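Local structure of putative Type I topoisomerase (3M4A) at residues T110-A115 against P119-M124. The protein probably relaxes DNA supercoils as a type IB topoisomerase, breaking and rejoining one strand without ATP, and is caught here bound to DNA. Sequence-based numbering, arbitrary orientation.
Sequences TADLRA and PPRKVM. With nucleotides of chain B; nucleotides of chain C.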
loop_
_atom_site.group_PDB
_atom_site.type_symbol
_atom_site.label_atom_id
_atom_site.label_comp_id
_atom_site.label_asym_id
_atom_site.label_seq_id
_atom_site.Cartn_x
_atom_site.Cartn_y
_atom_site.Cartn_z
ATOM N N THR A 110 -11.362 -6.814 0.154
ATOM C CA THR A 110 -12.051 -8.025 -0.322
ATOM C C THR A 110 -13.573 -7.827 -0.303
ATOM O O THR A 110 -14.253 -8.159 -1.273
ATOM C CB THR A 110 -11.645 -9.270 0.497
ATOM O OG1 THR A 110 -10.267 -9.568 0.235
ATOM C CG2 THR A 110 -12.507 -10.469 0.133
ATOM N N ALA A 111 -14.092 -7.277 0.792
ATOM C CA ALA A 111 -15.531 -7.036 0.907
ATOM C C ALA A 111 -16.033 -6.205 -0.276
ATOM O O ALA A 111 -16.987 -6.601 -0.978
ATOM C CB ALA A 111 -15.870 -6.375 2.253
ATOM N N ASP A 112 -15.348 -5.100 -0.563
ATOM C CA ASP A 112 -15.710 -4.246 -1.708
ATOM C C ASP A 112 -15.590 -4.943 -3.067
ATOM O O ASP A 112 -16.384 -4.693 -3.984
ATOM C CB ASP A 112 -14.872 -2.966 -1.697
ATOM C CG ASP A 112 -15.280 -1.995 -0.579
ATOM O OD1 ASP A 112 -16.492 -1.906 -0.268
ATOM O OD2 ASP A 112 -14.393 -1.304 -0.031
ATOM N N LEU A 113 -14.606 -5.830 -3.211
ATOM C CA LEU A 113 -14.401 -6.565 -4.455
ATOM C C LEU A 113 -15.498 -7.598 -4.762
ATOM O O LEU A 113 -15.697 -7.972 -5.912
ATOM C CB LEU A 113 -13.034 -7.271 -4.419
ATOM C CG LEU A 113 -11.812 -6.355 -4.514
ATOM C CD1 LEU A 113 -10.549 -7.146 -4.213
ATOM C CD2 LEU A 113 -11.739 -5.674 -5.889
ATOM N N ARG A 114 -16.189 -8.071 -3.734
ATOM C CA ARG A 114 -17.228 -9.098 -3.917
ATOM C C ARG A 114 -18.500 -8.561 -4.576
ATOM O O ARG A 114 -19.371 -9.343 -5.008
ATOM C CB ARG A 114 -17.580 -9.714 -2.573
ATOM C CG ARG A 114 -16.471 -10.567 -1.954
ATOM C CD ARG A 114 -17.015 -11.475 -0.873
ATOM N NE ARG A 114 -15.954 -12.148 -0.136
ATOM C CZ ARG A 114 -15.339 -13.247 -0.560
ATOM N NH1 ARG A 114 -15.651 -13.802 -1.711
ATOM N NH2 ARG A 114 -14.391 -13.781 0.176
ATOM N N ALA A 115 -18.617 -7.241 -4.656
ATOM C CA ALA A 115 -19.752 -6.607 -5.332
ATOM C C ALA A 115 -19.860 -6.939 -6.831
ATOM O O ALA A 115 -18.879 -7.260 -7.495
ATOM C CB ALA A 115 -19.696 -5.106 -5.146
ATOM N N PRO A 119 -18.907 -0.991 -9.400
ATOM C CA PRO A 119 -19.269 0.179 -8.592
ATOM C C PRO A 119 -18.033 0.877 -8.036
ATOM O O PRO A 119 -16.942 0.306 -8.068
ATOM C CB PRO A 119 -20.087 -0.422 -7.451
ATOM C CG PRO A 119 -19.493 -1.809 -7.283
ATOM C CD PRO A 119 -19.210 -2.254 -8.697
ATOM N N PRO A 120 -18.187 2.109 -7.537
ATOM C CA PRO A 120 -17.027 2.915 -7.146
ATOM C C PRO A 120 -16.065 2.236 -6.172
ATOM O O PRO A 120 -14.854 2.236 -6.417
ATOM C CB PRO A 120 -17.674 4.154 -6.520
ATOM C CG PRO A 120 -18.953 4.263 -7.237
ATOM C CD PRO A 120 -19.444 2.868 -7.362
ATOM N N ARG A 121 -16.588 1.642 -5.101
ATOM C CA ARG A 121 -15.727 1.035 -4.093
ATOM C C ARG A 121 -15.008 -0.201 -4.642
ATOM O O ARG A 121 -13.912 -0.509 -4.192
ATOM C CB ARG A 121 -16.507 0.686 -2.829
ATOM C CG ARG A 121 -17.001 1.925 -2.106
ATOM C CD ARG A 121 -17.807 1.558 -0.869
ATOM N NE ARG A 121 -16.985 0.920 0.148
ATOM C CZ ARG A 121 -16.301 1.540 1.112
ATOM N NH1 ARG A 121 -16.328 2.859 1.258
ATOM N NH2 ARG A 121 -15.586 0.811 1.950
ATOM N N LYS A 122 -15.616 -0.913 -5.582
ATOM C CA LYS A 122 -14.927 -2.071 -6.188
ATOM C C LYS A 122 -13.737 -1.612 -7.062
ATOM O O LYS A 122 -12.608 -2.163 -6.980
ATOM C CB LYS A 122 -15.900 -2.936 -6.987
ATOM C CG LYS A 122 -15.202 -4.095 -7.689
ATOM C CD LYS A 122 -16.118 -5.241 -8.054
ATOM C CE LYS A 122 -15.311 -6.432 -8.562
ATOM N NZ LYS A 122 -16.158 -7.662 -8.675
ATOM N N VAL A 123 -13.963 -0.586 -7.875
ATOM C CA VAL A 123 -12.878 -0.042 -8.710
ATOM C C VAL A 123 -11.772 0.534 -7.815
ATOM O O VAL A 123 -10.584 0.319 -8.075
ATOM C CB VAL A 123 -13.367 0.983 -9.744
ATOM C CG1 VAL A 123 -12.220 1.456 -10.620
ATOM C CG2 VAL A 123 -14.435 0.350 -10.644
ATOM N N MET A 124 -12.151 1.236 -6.744
ATOM C CA MET A 124 -11.156 1.751 -5.792
ATOM C C MET A 124 -10.417 0.649 -5.033
ATOM O O MET A 124 -9.228 0.786 -4.766
ATOM C CB MET A 124 -11.775 2.774 -4.847
ATOM C CG MET A 124 -12.108 4.025 -5.594
ATOM S SD MET A 124 -12.729 5.404 -4.613
ATOM C CE MET A 124 -14.225 4.728 -3.930
ATOM P P DG B 9 -14.517 -11.205 -8.844
ATOM O OP1 DG B 9 -14.589 -9.769 -9.247
ATOM O OP2 DG B 9 -13.938 -12.205 -9.764
ATOM O "O5'" DG B 9 -13.747 -11.360 -7.453
ATOM C "C5'" DG B 9 -14.087 -10.562 -6.346
ATOM C "C4'" DG B 9 -13.668 -11.228 -5.046
ATOM O "O4'" DG B 9 -14.382 -12.462 -4.790
ATOM C "C3'" DG B 9 -12.209 -11.669 -5.023
ATOM O "O3'" DG B 9 -11.692 -11.402 -3.736
ATOM C "C2'" DG B 9 -12.242 -13.146 -5.448
ATOM C "C1'" DG B 9 -13.511 -13.622 -4.795
ATOM N N9 DG B 9 -14.318 -14.615 -5.489
ATOM C C8 DG B 9 -14.615 -14.637 -6.816
ATOM N N7 DG B 9 -15.436 -15.579 -7.180
ATOM C C5 DG B 9 -15.709 -16.232 -5.999
ATOM C C6 DG B 9 -16.540 -17.341 -5.748
ATOM O O6 DG B 9 -17.240 -17.993 -6.528
ATOM N N1 DG B 9 -16.523 -17.673 -4.412
ATOM C C2 DG B 9 -15.812 -17.031 -3.430
ATOM N N2 DG B 9 -15.914 -17.486 -2.173
ATOM N N3 DG B 9 -15.057 -15.976 -3.651
ATOM C C4 DG B 9 -15.026 -15.661 -4.954
ATOM P P DT C 7 -19.077 -9.531 3.841
ATOM O OP1 DT C 7 -18.027 -8.560 4.253
ATOM O OP2 DT C 7 -20.123 -9.945 4.817
ATOM O "O5'" DT C 7 -19.772 -8.945 2.541
ATOM C "C5'" DT C 7 -18.951 -8.368 1.546
ATOM C "C4'" DT C 7 -19.691 -8.233 0.245
ATOM O "O4'" DT C 7 -20.130 -9.534 -0.217
ATOM C "C3'" DT C 7 -20.951 -7.395 0.327
ATOM O "O3'" DT C 7 -20.602 -6.022 0.333
ATOM C "C2'" DT C 7 -21.685 -7.841 -0.922
ATOM C "C1'" DT C 7 -21.274 -9.296 -1.014
ATOM N N1 DT C 7 -22.317 -10.275 -0.561
ATOM C C2 DT C 7 -23.175 -10.700 -1.542
ATOM O O2 DT C 7 -23.144 -10.296 -2.678
ATOM N N3 DT C 7 -24.090 -11.617 -1.147
ATOM C C4 DT C 7 -24.212 -12.145 0.097
ATOM O O4 DT C 7 -25.088 -12.980 0.286
ATOM C C5 DT C 7 -23.305 -11.661 1.117
ATOM C C7 DT C 7 -23.388 -12.170 2.531
ATOM C C6 DT C 7 -22.381 -10.746 0.738
ATOM P P DG B 8 -20.444 -10.288 -11.521
ATOM O OP1 DG B 8 -20.112 -8.865 -11.674
ATOM O OP2 DG B 8 -20.417 -11.164 -12.706
ATOM O "O5'" DG B 8 -19.523 -10.900 -10.366
ATOM C "C5'" DG B 8 -19.142 -10.196 -9.223
ATOM C "C4'" DG B 8 -18.247 -11.064 -8.364
ATOM O "O4'" DG B 8 -19.007 -12.147 -7.785
ATOM C "C3'" DG B 8 -17.105 -11.754 -9.100
ATOM O "O3'" DG B 8 -15.949 -11.701 -8.291
ATOM C "C2'" DG B 8 -17.560 -13.189 -9.258
ATOM C "C1'" DG B 8 -18.259 -13.341 -7.931
ATOM N N9 DG B 8 -19.197 -14.434 -7.769
ATOM C C8 DG B 8 -20.025 -15.002 -8.710
ATOM N N7 DG B 8 -20.760 -15.955 -8.193
ATOM C C5 DG B 8 -20.396 -16.001 -6.859
ATOM C C6 DG B 8 -20.861 -16.824 -5.805
ATOM O O6 DG B 8 -21.722 -17.736 -5.888
ATOM N N1 DG B 8 -20.215 -16.576 -4.613
ATOM C C2 DG B 8 -19.271 -15.576 -4.435
ATOM N N2 DG B 8 -18.767 -15.452 -3.201
ATOM N N3 DG B 8 -18.843 -14.787 -5.405
ATOM C C4 DG B 8 -19.439 -15.054 -6.586
#
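Lys-122 lays its chain against Leu-113 and Ala-115 and gathers three oxygens around its ammonium group, a worked example of backbone carbonyls positioning a basic side chain that in turn grips a phosphate. With CG anti to the backbone N (chi1 177°) and the chain extended beyond it, the aliphatic part runs alongside the backbone of residues 112-115, CB of Lys-122 lying 3.5 Å from the carbonyl oxygen of Asp-112. NZ of Lys-122 donates to Leu-113 O at 2.8 Å. A second bond joins Lys-122 NZ to Ala-115 O at 3.0 Å, and its C=O...donor angle of 167° is nearly straight. The third runs from Lys-122 NZ to OP1 of DG9 of chain B, at 2.7 Å. This is the tight part of the contact: the lysine stem is buried, and the CD2 branch of Leu-113 comes within 3.8 Å of Lys-122 O. Nearer the connecting turn the packing thins to a single apolar touch, Ala-115 CB against CG of the N-cap residue Pro-119. The more open side lies at Pro-119 and Arg-121, both partly exposed, although the Asp-112 carboxylate that forms a salt bridge with Arg-121 is itself buried. NE of Arg-121 meets OD1 of Asp-112 at 2.9 Å, with the oxygen at the guanidinium edge but approached from above the carboxylate plane; the two planes stand 68° apart, and the second bond, NH2 to OD2, is weak. Tyr-225 also bonds Asp-112 OD2, and Glu-228 pairs with Arg-121 NH1, tying this side to helix 219-230. Were Lys-122 replaced by an alanine, both carbonyls and the phosphate would probably lose the donor they share. With two carbonyls and one phosphate oxygen around it, the ammonium group is probably held in place and its charge directed at the DNA backbone in this complex.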